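Local coordinates for putative peptide ABC-transport system periplasmic peptide-binding protein (PDB 4OEV) that binds a nickel(II) ion, here together with oxalate, outside the cytoplasm and probably hands it to an ABC-type importer, at residues M338-L343 against K367-F372; E332-A337 against K376-L381; A243-L248 against F380-G385; V11-A16 against E24-V29. All blocks are in the same frame, centred on the assembly; numbering follows the deposited sequence.

Contact 1: M338-L343 against K367-F372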
loop_
_atom_site.group_PDB
_atom_site.type_symbol
_atom_site.label_atom_id
_atom_site.label_comp_id
_atom_site.label_asym_id
_atom_site.label_seq_id
_atom_site.Cartn_x
_atom_site.Cartn_y
_atom_site.Cartn_z
ATOM N N MET A 338 -12.728 3.261 9.198
ATOM C CA MET A 338 -11.791 4.000 10.032
ATOM C C MET A 338 -12.361 5.379 10.375
ATOM O O MET A 338 -12.513 6.194 9.468
ATOM C CB MET A 338 -10.461 4.175 9.297
ATOM C CG MET A 338 -9.760 2.864 8.896
ATOM S SD MET A 338 -8.319 3.336 7.969
ATOM C CE MET A 338 -7.508 1.756 7.623
ATOM N N SER A 339 -12.658 5.644 11.651
ATOM C CA SER A 339 -13.342 6.884 12.045
ATOM C C SER A 339 -12.465 8.120 11.902
ATOM O O SER A 339 -12.989 9.231 11.849
ATOM C CB SER A 339 -13.887 6.776 13.474
ATOM O OG SER A 339 -12.848 6.539 14.402
ATOM N N ASN A 340 -11.143 7.925 11.857
ATOM C CA ASN A 340 -10.191 9.026 11.666
ATOM C C ASN A 340 -10.039 9.392 10.190
ATOM O O ASN A 340 -9.299 10.329 9.836
ATOM C CB ASN A 340 -8.828 8.644 12.233
ATOM C CG ASN A 340 -8.331 7.309 11.659
ATOM O OD1 ASN A 340 -8.945 6.278 11.868
ATOM N ND2 ASN A 340 -7.244 7.342 10.925
ATOM N N ASP A 341 -10.691 8.630 9.313
ATOM C CA ASP A 341 -10.639 8.931 7.866
ATOM C C ASP A 341 -12.018 9.388 7.345
ATOM O O ASP A 341 -12.922 8.546 7.148
ATOM C CB ASP A 341 -10.158 7.717 7.096
ATOM C CG ASP A 341 -9.874 8.019 5.617
ATOM O OD1 ASP A 341 -10.478 8.973 5.069
ATOM O OD2 ASP A 341 -9.029 7.286 5.023
ATOM N N PRO A 342 -12.155 10.705 7.077
ATOM C CA PRO A 342 -13.478 11.246 6.771
ATOM C C PRO A 342 -13.989 10.700 5.460
ATOM O O PRO A 342 -15.214 10.571 5.335
ATOM C CB PRO A 342 -13.264 12.759 6.693
ATOM C CG PRO A 342 -11.779 12.934 6.275
ATOM C CD PRO A 342 -11.089 11.738 6.987
ATOM N N LEU A 343 -13.086 10.341 4.547
ATOM C CA LEU A 343 -13.483 9.813 3.249
ATOM C C LEU A 343 -14.163 8.459 3.414
ATOM O O LEU A 343 -15.237 8.195 2.834
ATOM C CB LEU A 343 -12.282 9.720 2.327
ATOM C CG LEU A 343 -12.606 9.116 0.962
ATOM C CD1 LEU A 343 -13.762 9.888 0.342
ATOM C CD2 LEU A 343 -11.399 9.236 0.077
ATOM N N LYS A 367 -14.842 3.297 13.900
ATOM C CA LYS A 367 -13.919 3.226 15.047
ATOM C C LYS A 367 -12.504 3.606 14.551
ATOM O O LYS A 367 -12.228 3.502 13.360
ATOM C CB LYS A 367 -13.911 1.814 15.655
ATOM C CG LYS A 367 -15.270 1.323 16.203
ATOM C CD LYS A 367 -15.684 2.023 17.479
ATOM C CE LYS A 367 -17.057 1.562 17.952
ATOM N NZ LYS A 367 -17.592 2.417 19.065
ATOM N N PRO A 368 -11.605 4.024 15.456
ATOM C CA PRO A 368 -10.263 4.487 15.040
ATOM C C PRO A 368 -9.431 3.393 14.388
ATOM O O PRO A 368 -9.411 2.294 14.923
ATOM C CB PRO A 368 -9.609 4.911 16.361
ATOM C CG PRO A 368 -10.734 5.160 17.281
ATOM C CD PRO A 368 -11.801 4.167 16.904
ATOM N N ALA A 369 -8.755 3.694 13.276
ATOM C CA ALA A 369 -7.820 2.767 12.634
ATOM C C ALA A 369 -6.958 2.111 13.688
ATOM O O ALA A 369 -6.604 2.748 14.669
ATOM C CB ALA A 369 -6.930 3.497 11.606
ATOM N N GLY A 370 -6.708 0.815 13.537
ATOM C CA GLY A 370 -5.834 0.115 14.475
ATOM C C GLY A 370 -6.493 -0.287 15.796
ATOM O O GLY A 370 -5.868 -0.915 16.652
ATOM N N SER A 371 -7.766 0.035 15.980
ATOM C CA SER A 371 -8.394 -0.291 17.273
ATOM C C SER A 371 -9.280 -1.566 17.221
ATOM O O SER A 371 -9.768 -2.016 18.262
ATOM C CB SER A 371 -9.219 0.893 17.788
ATOM O OG SER A 371 -10.420 1.047 17.054
ATOM N N PHE A 372 -9.461 -2.135 16.027
ATOM C CA PHE A 372 -10.252 -3.357 15.836
ATOM C C PHE A 372 -9.625 -4.165 14.716
ATOM O O PHE A 372 -8.838 -3.652 13.911
ATOM C CB PHE A 372 -11.754 -3.050 15.532
ATOM C CG PHE A 372 -11.979 -2.249 14.271
ATOM C CD1 PHE A 372 -11.851 -0.862 14.273
ATOM C CD2 PHE A 372 -12.313 -2.875 13.077
ATOM C CE1 PHE A 372 -12.049 -0.112 13.104
ATOM C CE2 PHE A 372 -12.508 -2.131 11.895
ATOM C CZ PHE A 372 -12.373 -0.745 11.914
#
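At the carboxyl end of a parallel strand pair, where strands 329-338 and 361-367 run out, Ser339 meets the backbone of Lys367 and Asn340 reaches the loop that follows it. Ser339 N donates to Lys367 O over 2.8 Å, a nearly straight bond (165° at the hydrogen) that approaches from above the carbonyl plane. That oxygen also receives a CA-H...O contact from Met338 CA at 3.4 Å. Asn340 extends the pairing with its side chain: CG sits between the backbone N and the carbonyl carbon (chi1 53°), which turns OD1 to Ala369 N at 2.9 Å. The other end of this amide, ND2, is bonded to Phe198 O, so both ends are held and the flip of the amide is fixed.

Each segment turns here. Met338 to Asp341 form a type I turn leading into helix 342-357, which links the two parallel strands in a beta-alpha-beta crossover; Asp341 is the N-cap, its OD1 accepting from Leu343 N at 3.0 Å while OD2 forms a salt bridge with Arg344 of the oxalate pocket. Pro368 to Ser371 make a type II turn in which Pro368 O accepts from Ser371 N and Ser371 OG, the hydroxyl at 2.7 Å and in the carbonyl plane, on a lone pair.

Apolar contact is slight: Met338, extended beyond CG, passes its SD 3.9 Å from Ala369 CB on the way to the oxalate.

Contact 2: E332-A337 against K376-L381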
loop_
_atom_site.group_PDB
_atom_site.type_symbol
_atom_site.label_atom_id
_atom_site.label_comp_id
_atom_site.label_asym_id
_atom_site.label_seq_id
_atom_site.Cartn_x
_atom_site.Cartn_y
_atom_site.Cartn_z
ATOM N N GLU A 332 -28.949 -8.415 6.390
ATOM C CA GLU A 332 -28.312 -7.270 7.055
ATOM C C GLU A 332 -26.900 -7.594 7.517
ATOM O O GLU A 332 -26.557 -8.757 7.701
ATOM C CB GLU A 332 -29.126 -6.789 8.269
ATOM C CG GLU A 332 -28.970 -7.616 9.536
ATOM C CD GLU A 332 -29.901 -7.142 10.652
ATOM O OE1 GLU A 332 -30.185 -5.921 10.712
ATOM O OE2 GLU A 332 -30.358 -7.993 11.459
ATOM N N PHE A 333 -26.087 -6.561 7.716
ATOM C CA PHE A 333 -24.692 -6.767 8.089
ATOM C C PHE A 333 -24.054 -5.431 8.476
ATOM O O PHE A 333 -24.659 -4.369 8.277
ATOM C CB PHE A 333 -23.907 -7.444 6.947
ATOM C CG PHE A 333 -23.940 -6.683 5.654
ATOM C CD1 PHE A 333 -22.973 -5.738 5.386
ATOM C CD2 PHE A 333 -24.954 -6.890 4.719
ATOM C CE1 PHE A 333 -23.009 -5.012 4.196
ATOM C CE2 PHE A 333 -25.009 -6.171 3.523
ATOM C CZ PHE A 333 -24.030 -5.215 3.261
ATOM N N GLU A 334 -22.859 -5.466 9.062
ATOM C CA GLU A 334 -22.234 -4.206 9.471
ATOM C C GLU A 334 -21.235 -3.719 8.453
ATOM O O GLU A 334 -20.591 -4.523 7.778
ATOM C CB GLU A 334 -21.554 -4.352 10.815
ATOM C CG GLU A 334 -22.515 -4.694 11.911
ATOM C CD GLU A 334 -21.823 -5.031 13.200
ATOM O OE1 GLU A 334 -22.524 -4.981 14.229
ATOM O OE2 GLU A 334 -20.595 -5.365 13.173
ATOM N N ILE A 335 -21.121 -2.399 8.325
ATOM C CA ILE A 335 -20.088 -1.802 7.472
ATOM C C ILE A 335 -19.143 -1.005 8.368
ATOM O O ILE A 335 -19.574 -0.037 8.994
ATOM C CB ILE A 335 -20.706 -0.867 6.414
ATOM C CG1 ILE A 335 -21.716 -1.617 5.541
ATOM C CG2 ILE A 335 -19.637 -0.240 5.567
ATOM C CD1 ILE A 335 -22.684 -0.651 4.805
ATOM N N TRP A 336 -17.872 -1.401 8.453
ATOM C CA TRP A 336 -16.946 -0.742 9.360
ATOM C C TRP A 336 -16.025 0.243 8.625
ATOM O O TRP A 336 -15.546 -0.050 7.521
ATOM C CB TRP A 336 -16.105 -1.790 10.101
ATOM C CG TRP A 336 -16.872 -2.513 11.205
ATOM C CD1 TRP A 336 -17.987 -3.319 11.062
ATOM C CD2 TRP A 336 -16.571 -2.497 12.601
ATOM N NE1 TRP A 336 -18.395 -3.790 12.294
ATOM C CE2 TRP A 336 -17.543 -3.302 13.252
ATOM C CE3 TRP A 336 -15.583 -1.866 13.373
ATOM C CZ2 TRP A 336 -17.542 -3.502 14.630
ATOM C CZ3 TRP A 336 -15.593 -2.060 14.757
ATOM C CH2 TRP A 336 -16.563 -2.878 15.360
ATOM N N ALA A 337 -15.784 1.413 9.223
ATOM C CA ALA A 337 -14.902 2.410 8.604
ATOM C C ALA A 337 -13.950 2.943 9.641
ATOM O O ALA A 337 -14.312 3.065 10.818
ATOM C CB ALA A 337 -15.718 3.605 7.970
ATOM N N LYS A 376 -12.169 -9.354 11.031
ATOM C CA LYS A 376 -13.218 -9.971 11.848
ATOM C C LYS A 376 -14.562 -9.208 11.788
ATOM O O LYS A 376 -15.420 -9.433 12.640
ATOM C CB LYS A 376 -12.802 -10.079 13.312
ATOM C CG LYS A 376 -11.518 -10.850 13.567
ATOM C CD LYS A 376 -11.739 -12.339 13.554
ATOM C CE LYS A 376 -10.461 -13.093 13.995
ATOM N NZ LYS A 376 -10.206 -13.037 15.482
ATOM N N VAL A 377 -14.711 -8.323 10.791
ATOM C CA VAL A 377 -15.956 -7.544 10.615
ATOM C C VAL A 377 -16.670 -7.968 9.350
ATOM O O VAL A 377 -16.043 -8.492 8.435
ATOM C CB VAL A 377 -15.661 -6.022 10.553
ATOM C CG1 VAL A 377 -15.038 -5.575 11.866
ATOM C CG2 VAL A 377 -14.744 -5.711 9.400
ATOM N N ASP A 378 -18.002 -7.760 9.277
ATOM C CA ASP A 378 -18.752 -8.236 8.126
ATOM C C ASP A 378 -18.285 -7.628 6.838
ATOM O O ASP A 378 -18.280 -8.274 5.786
ATOM C CB ASP A 378 -20.291 -7.924 8.237
ATOM C CG ASP A 378 -20.961 -8.512 9.496
ATOM O OD1 ASP A 378 -20.543 -9.607 9.975
ATOM O OD2 ASP A 378 -21.933 -7.874 10.008
ATOM N N SER A 379 -17.985 -6.331 6.888
ATOM C CA SER A 379 -17.440 -5.651 5.739
ATOM C C SER A 379 -16.668 -4.422 6.228
ATOM O O SER A 379 -16.850 -3.962 7.382
ATOM C CB SER A 379 -18.539 -5.277 4.744
ATOM O OG SER A 379 -19.445 -4.304 5.262
ATOM N N PHE A 380 -15.803 -3.919 5.377
ATOM C CA PHE A 380 -14.796 -2.941 5.795
ATOM C C PHE A 380 -14.477 -2.013 4.629
ATOM O O PHE A 380 -14.294 -2.491 3.509
ATOM C CB PHE A 380 -13.504 -3.692 6.277
ATOM C CG PHE A 380 -12.406 -2.781 6.752
ATOM C CD1 PHE A 380 -12.493 -2.156 7.989
ATOM C CD2 PHE A 380 -11.274 -2.572 5.961
ATOM C CE1 PHE A 380 -11.460 -1.321 8.430
ATOM C CE2 PHE A 380 -10.228 -1.736 6.404
ATOM C CZ PHE A 380 -10.336 -1.099 7.620
ATOM N N LEU A 381 -14.435 -0.693 4.881
ATOM C CA LEU A 381 -14.127 0.281 3.844
ATOM C C LEU A 381 -12.594 0.269 3.698
ATOM O O LEU A 381 -11.922 0.987 4.421
ATOM C CB LEU A 381 -14.629 1.689 4.228
ATOM C CG LEU A 381 -15.062 2.555 3.031
ATOM C CD1 LEU A 381 -13.950 2.698 2.020
ATOM C CD2 LEU A 381 -16.252 1.936 2.332
HETATM O O HOH W 1 -19.097 -7.291 12.213
#
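Backbone bonds join Trp336 to both neighbours of Phe380: Trp336 N donates to Ser379 O at 3.0 Å, and Leu381 N to Trp336 O at 2.9 Å, the latter nearly along the C=O axis. Trp336 O also lies 3.4 Å from Phe380 CA, as a CA-H...O contact. Farther back, side chains join in. Asp378 OD2 accepts Glu334 N at 2.7 Å through its anti lone pair, and Ser379 OG, set between its backbone N and carbonyl carbon (chi1 66°), donates to Glu334 O at 2.8 Å. This hydroxyl lies at the edge of the Phe333 ring. Trp336 NE1 donates to Glu334 OE2 at 2.8 Å, in the ring plane but from above the carboxylate plane, which fixes the indole's rotation.

The bridge at Trp336 and Phe380 is a single one, between strands inclined at 27°. It joins the sheet holding strands 329-338 and 361-367 to the one holding 379-384 and 241-246, in a fold of the periplasmic binding protein class; Leu381 and Ile335 both reach helix 342-357.

Among apolar contacts, Val377 CG1 sits over one face of the Trp336 indole, 3.5 Å from the five-membered ring's centroid, a CH-pi contact.

Glu334 OE2 and Asp378 OD2, 4.3 Å apart, might raise each other's proton affinity, although the bonds they accept from Trp336 NE1, Glu334 N and a water would offset this. The water also accepts from Asp378 N.

Contact 3: A243-L248 against F380-G385. With OXL (oxalate ion), chain D.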
loop_
_atom_site.group_PDB
_atom_site.type_symbol
_atom_site.label_atom_id
_atom_site.label_comp_id
_atom_site.label_asym_id
_atom_site.label_seq_id
_atom_site.Cartn_x
_atom_site.Cartn_y
_atom_site.Cartn_z
ATOM N N ALA A 243 -12.547 0.615 -1.584
ATOM C CA ALA A 243 -13.525 -0.442 -1.903
ATOM C C ALA A 243 -14.218 -0.891 -0.647
ATOM O O ALA A 243 -13.677 -0.681 0.446
ATOM C CB ALA A 243 -12.784 -1.672 -2.611
ATOM N N LEU A 244 -15.414 -1.512 -0.791
ATOM C CA LEU A 244 -16.015 -2.265 0.298
ATOM C C LEU A 244 -15.442 -3.685 0.255
ATOM O O LEU A 244 -15.626 -4.381 -0.744
ATOM C CB LEU A 244 -17.557 -2.351 0.189
ATOM C CG LEU A 244 -18.188 -3.064 1.368
ATOM C CD1 LEU A 244 -17.936 -2.177 2.561
ATOM C CD2 LEU A 244 -19.773 -3.268 1.100
ATOM N N MET A 245 -14.775 -4.097 1.335
ATOM C CA MET A 245 -14.253 -5.484 1.483
ATOM C C MET A 245 -15.401 -6.340 2.011
ATOM O O MET A 245 -15.862 -6.076 3.105
ATOM C CB MET A 245 -13.093 -5.520 2.484
ATOM C CG MET A 245 -12.298 -6.910 2.721
ATOM S SD MET A 245 -11.785 -7.110 4.465
ATOM C CE MET A 245 -13.369 -7.521 5.212
ATOM N N PHE A 246 -15.821 -7.380 1.285
ATOM C CA PHE A 246 -16.752 -8.387 1.823
ATOM C C PHE A 246 -16.023 -9.375 2.693
ATOM O O PHE A 246 -14.936 -9.896 2.297
ATOM C CB PHE A 246 -17.436 -9.176 0.696
ATOM C CG PHE A 246 -18.261 -8.354 -0.233
ATOM C CD1 PHE A 246 -19.304 -7.572 0.236
ATOM C CD2 PHE A 246 -18.060 -8.450 -1.598
ATOM C CE1 PHE A 246 -20.080 -6.857 -0.625
ATOM C CE2 PHE A 246 -18.847 -7.746 -2.477
ATOM C CZ PHE A 246 -19.876 -6.948 -1.988
ATOM N N ASN A 247 -16.567 -9.673 3.864
ATOM C CA ASN A 247 -16.031 -10.765 4.639
ATOM C C ASN A 247 -16.756 -12.027 4.174
ATOM O O ASN A 247 -17.972 -12.171 4.327
ATOM C CB ASN A 247 -16.185 -10.578 6.169
ATOM C CG ASN A 247 -15.439 -11.670 6.938
ATOM O OD1 ASN A 247 -15.405 -12.818 6.459
ATOM N ND2 ASN A 247 -14.851 -11.343 8.126
ATOM N N LEU A 248 -16.012 -12.954 3.611
ATOM C CA LEU A 248 -16.670 -14.100 2.983
ATOM C C LEU A 248 -17.112 -15.120 4.026
ATOM O O LEU A 248 -17.822 -16.071 3.659
ATOM C CB LEU A 248 -15.733 -14.767 1.933
ATOM C CG LEU A 248 -15.657 -14.194 0.504
ATOM C CD1 LEU A 248 -17.002 -13.962 -0.017
ATOM C CD2 LEU A 248 -14.955 -12.826 0.412
ATOM N N PHE A 380 -15.803 -3.919 5.377
ATOM C CA PHE A 380 -14.796 -2.941 5.795
ATOM C C PHE A 380 -14.477 -2.013 4.629
ATOM O O PHE A 380 -14.294 -2.491 3.509
ATOM C CB PHE A 380 -13.504 -3.692 6.277
ATOM C CG PHE A 380 -12.406 -2.781 6.752
ATOM C CD1 PHE A 380 -12.493 -2.156 7.989
ATOM C CD2 PHE A 380 -11.274 -2.572 5.961
ATOM C CE1 PHE A 380 -11.460 -1.321 8.430
ATOM C CE2 PHE A 380 -10.228 -1.736 6.404
ATOM C CZ PHE A 380 -10.336 -1.099 7.620
ATOM N N LEU A 381 -14.435 -0.693 4.881
ATOM C CA LEU A 381 -14.127 0.281 3.844
ATOM C C LEU A 381 -12.594 0.269 3.698
ATOM O O LEU A 381 -11.922 0.987 4.421
ATOM C CB LEU A 381 -14.629 1.689 4.228
ATOM C CG LEU A 381 -15.062 2.555 3.031
ATOM C CD1 LEU A 381 -13.950 2.698 2.020
ATOM C CD2 LEU A 381 -16.252 1.936 2.332
ATOM N N ILE A 382 -12.111 -0.556 2.779
ATOM C CA ILE A 382 -10.688 -0.966 2.644
ATOM C C ILE A 382 -9.987 -0.174 1.535
ATOM O O ILE A 382 -10.653 0.518 0.761
ATOM C CB ILE A 382 -10.634 -2.490 2.313
ATOM C CG1 ILE A 382 -9.237 -3.115 2.621
ATOM C CG2 ILE A 382 -10.916 -2.683 0.774
ATOM C CD1 ILE A 382 -9.296 -4.639 2.666
ATOM N N GLY A 383 -8.634 -0.241 1.434
ATOM C CA GLY A 383 -7.981 0.449 0.348
ATOM C C GLY A 383 -6.651 -0.348 0.113
ATOM O O GLY A 383 -6.185 -0.974 1.063
ATOM N N TRP A 384 -6.138 -0.370 -1.119
ATOM C CA TRP A 384 -4.802 -0.971 -1.451
ATOM C C TRP A 384 -4.321 -0.298 -2.696
ATOM O O TRP A 384 -5.068 0.439 -3.308
ATOM C CB TRP A 384 -4.872 -2.497 -1.726
ATOM C CG TRP A 384 -5.328 -3.334 -0.604
ATOM C CD1 TRP A 384 -6.520 -4.039 -0.519
ATOM C CD2 TRP A 384 -4.636 -3.568 0.601
ATOM N NE1 TRP A 384 -6.589 -4.683 0.699
ATOM C CE2 TRP A 384 -5.429 -4.428 1.387
ATOM C CE3 TRP A 384 -3.377 -3.180 1.085
ATOM C CZ2 TRP A 384 -5.017 -4.874 2.645
ATOM C CZ3 TRP A 384 -2.986 -3.614 2.341
ATOM C CH2 TRP A 384 -3.790 -4.464 3.088
ATOM N N GLY A 385 -3.077 -0.560 -3.116
ATOM C CA GLY A 385 -2.669 -0.074 -4.418
ATOM C C GLY A 385 -1.185 0.310 -4.445
ATOM O O GLY A 385 -0.688 0.923 -3.497
HETATM C C1 OXL D . -6.544 -0.192 4.378
HETATM C C2 OXL D . -5.607 -1.386 4.517
HETATM O O1 OXL D . -7.830 -0.293 4.196
HETATM O O2 OXL D . -6.101 -2.418 5.005
HETATM O O3 OXL D . -6.003 0.927 4.495
HETATM O O4 OXL D . -4.341 -1.299 4.301
#
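The oxalate pocket is walled on one side by strand 379-384, and this contact pairs that strand with strand 241-246, Met245 lying opposite Phe380 and Ala243 opposite Ile382. Both are antiparallel hydrogen-bonded pairs. Met245 N to Phe380 O is short and straight at 2.7 Å and 172°, with Phe380 N returning a bond to Met245 O; Ile382 N to Ala243 O measures 2.8 Å, and Ala243 N answers to Ile382 O. Leu244 and Leu381 form the non-hydrogen-bonded pair between them. Their side chains go to the opposite face of the sheet, against helix 342-357.

On the face of Met245, Phe380 and Ile382, the methionine chain bends at chi2 and chi3. Its CG touches Ile382 CD1 at 3.8 Å, and its methyl CE curls back to Phe380 CB. Ile382 serves two neighbours: with CG1 anti to the backbone N (chi1 -161°), that branch carries CD1 to Met245, while CG1 itself lies 3.5 Å from oxalate O1 and in plane at the edge of the Phe380 ring.

The same oxalate oxygen lies near the plane of the Phe380 ring, with CE2 3.6 Å from O1, and takes a weak hydrogen bond from Gly383 N at 2.9 Å. Oxalate O3 and O4 bind the nickel, and Trp384 presents an indole face to O4, 3.3 Å from CZ3. Arg344 NH2 is also hydrogen-bonded to the oxalate. Strand 379-384 thus supplies one weak backbone N-H bond and two aromatic rings, one edge-on and one face-on, to the metal-chelating anion of a family 5 solute-binding protein.

Contact 4: V11-A16 against E24-V29. With NI (nickel (II) ion), chain C.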
loop_
_atom_site.group_PDB
_atom_site.type_symbol
_atom_site.label_atom_id
_atom_site.label_comp_id
_atom_site.label_asym_id
_atom_site.label_seq_id
_atom_site.Cartn_x
_atom_site.Cartn_y
_atom_site.Cartn_z
ATOM N N VAL A 11 2.552 12.196 8.823
ATOM C CA VAL A 11 2.287 10.962 8.085
ATOM C C VAL A 11 1.187 10.162 8.785
ATOM O O VAL A 11 1.226 10.001 10.010
ATOM C CB VAL A 11 3.562 10.117 7.943
ATOM C CG1 VAL A 11 3.212 8.753 7.348
ATOM C CG2 VAL A 11 4.546 10.850 7.025
ATOM N N GLU A 12 0.218 9.674 8.020
ATOM C CA GLU A 12 -0.960 8.971 8.636
ATOM C C GLU A 12 -0.595 7.718 9.478
ATOM O O GLU A 12 -1.057 7.571 10.630
ATOM C CB GLU A 12 -1.950 8.599 7.561
ATOM C CG GLU A 12 -3.236 7.920 8.097
ATOM C CD GLU A 12 -4.064 7.370 6.997
ATOM O OE1 GLU A 12 -3.627 7.520 5.839
ATOM O OE2 GLU A 12 -5.147 6.783 7.269
ATOM N N ASN A 13 0.273 6.861 8.917
ATOM C CA ASN A 13 0.619 5.570 9.504
ATOM C C ASN A 13 2.047 5.559 10.016
ATOM O O ASN A 13 2.895 6.275 9.492
ATOM C CB ASN A 13 0.439 4.465 8.459
ATOM C CG ASN A 13 -0.966 4.408 7.937
ATOM O OD1 ASN A 13 -1.860 3.954 8.641
ATOM N ND2 ASN A 13 -1.181 4.875 6.702
ATOM N N GLU A 14 2.286 4.779 11.057
ATOM C CA GLU A 14 3.598 4.561 11.579
ATOM C C GLU A 14 3.893 3.064 11.465
ATOM O O GLU A 14 3.076 2.288 10.949
ATOM C CB GLU A 14 3.693 5.050 13.022
ATOM C CG GLU A 14 2.661 4.449 13.952
ATOM C CD GLU A 14 2.818 4.914 15.390
ATOM O OE1 GLU A 14 3.805 5.632 15.684
ATOM O OE2 GLU A 14 1.956 4.543 16.224
ATOM N N ILE A 15 5.067 2.673 11.919
ATOM C CA ILE A 15 5.430 1.257 11.962
ATOM C C ILE A 15 6.167 0.962 13.266
ATOM O O ILE A 15 7.004 1.773 13.716
ATOM C CB ILE A 15 6.273 0.874 10.743
ATOM C CG1 ILE A 15 6.628 -0.624 10.778
ATOM C CG2 ILE A 15 7.608 1.703 10.678
ATOM C CD1 ILE A 15 6.996 -1.136 9.417
ATOM N N ALA A 16 5.860 -0.171 13.900
ATOM C CA ALA A 16 6.504 -0.486 15.181
ATOM C C ALA A 16 7.935 -0.990 15.036
ATOM O O ALA A 16 8.683 -0.988 16.005
ATOM C CB ALA A 16 5.702 -1.511 15.958
ATOM N N GLU A 24 5.245 -2.864 5.474
ATOM C CA GLU A 24 3.900 -3.166 4.990
ATOM C C GLU A 24 3.393 -2.103 4.027
ATOM O O GLU A 24 2.190 -1.970 3.844
ATOM C CB GLU A 24 2.913 -3.324 6.159
ATOM C CG GLU A 24 3.217 -4.580 6.967
ATOM C CD GLU A 24 2.111 -4.945 7.922
ATOM O OE1 GLU A 24 1.576 -4.050 8.616
ATOM O OE2 GLU A 24 1.718 -6.124 7.922
ATOM N N ASP A 25 4.323 -1.358 3.430
ATOM C CA ASP A 25 4.040 -0.283 2.461
ATOM C C ASP A 25 3.128 0.783 3.083
ATOM O O ASP A 25 2.411 1.479 2.359
ATOM C CB ASP A 25 3.388 -0.786 1.160
ATOM C CG ASP A 25 4.311 -1.637 0.302
ATOM O OD1 ASP A 25 5.520 -1.694 0.587
ATOM O OD2 ASP A 25 3.832 -2.240 -0.697
ATOM N N HIS A 26 3.158 0.932 4.409
ATOM C CA HIS A 26 2.332 1.969 5.035
ATOM C C HIS A 26 3.115 3.134 5.635
ATOM O O HIS A 26 2.529 4.161 5.936
ATOM C CB HIS A 26 1.475 1.396 6.155
ATOM C CG HIS A 26 0.238 0.752 5.667
ATOM N ND1 HIS A 26 0.235 -0.462 5.016
ATOM C CD2 HIS A 26 -1.054 1.182 5.684
ATOM C CE1 HIS A 26 -1.015 -0.766 4.684
ATOM N NE2 HIS A 26 -1.792 0.221 5.058
ATOM N N ASP A 27 4.419 2.995 5.797
ATOM C CA ASP A 27 5.171 4.023 6.522
ATOM C C ASP A 27 6.047 4.893 5.623
ATOM O O ASP A 27 6.215 4.616 4.428
ATOM C CB ASP A 27 6.038 3.375 7.582
ATOM C CG ASP A 27 7.196 2.627 6.977
ATOM O OD1 ASP A 27 8.220 3.285 6.741
ATOM O OD2 ASP A 27 7.072 1.408 6.718
ATOM N N ALA A 28 6.571 5.972 6.199
ATOM C CA ALA A 28 7.482 6.852 5.465
ATOM C C ALA A 28 8.888 6.845 6.069
ATOM O O ALA A 28 9.730 7.662 5.654
ATOM C CB ALA A 28 6.937 8.303 5.405
ATOM N N VAL A 29 9.156 5.952 7.039
ATOM C CA VAL A 29 10.409 6.043 7.779
ATOM C C VAL A 29 11.477 5.001 7.376
ATOM O O VAL A 29 12.674 5.310 7.435
ATOM C CB VAL A 29 10.180 5.959 9.328
ATOM C CG1 VAL A 29 9.500 7.211 9.816
ATOM C CG2 VAL A 29 9.345 4.734 9.713
HETATM NI NI NI C . -3.888 0.690 4.474
HETATM O O HOH W 2 5.759 6.412 8.700
HETATM O O HOH W 3 0.931 6.517 5.967
HETATM O O HOH W 4 -3.932 0.582 6.443
#
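The two loop segments, both between strand 6-11 and helix 30-33, run at 92° to each other where they touch and share no direct hydrogen bond. Water does the joining: one molecule takes Asn13 N and Asn13 ND2 and donates to His26 O, 2.8 Å away, and a second donates to Asn13 O and accepts from Ala28 N.

Asn13 comes to the rim of the His26 imidazole, its amide almost perpendicular to the ring (86°), with ND2 3.8 Å from CD2. Asn13 CB rests 3.3 Å from His26 O. On the far rim, His26 ND1 donates to Glu24 O at 2.7 Å, close to the ring plane; this bond fixes the imidazole's rotation. Ile15 packs CG2 on Val29 CG2 at 3.6 Å and CD1 on Asp27 OD2 at 3.7 Å. The other carboxylate oxygen, Asp27 OD1, closes an Asx turn by accepting Val29 N. Val11 CG2 meets Ala28 CB.

His26 NE2 binds nickel at 2.2 Å, with a water, His480, His481 and two oxalate oxygens completing six ligands; Glu12 OE1 is hydrogen-bonded to His481 ND1, in the second shell. In this nickel site a second-shell backbone carbonyl holds ND1 of a first-shell histidine while NE2 takes the metal.

Contacts 1, 2 and 3 lie close together, and contact 4 faces them across the ligand. Contacts 2 and 3 share Phe380 and Leu381, their centres 9 Å apart, and Asp378 O is 2.9 Å from Asn247 N, a probable hydrogen bond. Contact 1 joins contact 2 through strand pairing and ring packing: Lys367 N is 3.1 Å from Ala337 O, a probable hydrogen bond, and Phe372 CZ packs 3.6 Å from Phe380 CE1. Contact 4 does not touch contact 2 (nearest atoms about 9 Å) but meets contact 3 where Trp384 CZ3 comes 4.2 Å from His26 CE1. Met338, Phe380, Ile382, Gly383, Trp384 and His26 thus converge on the oxalate that chelates the nickel.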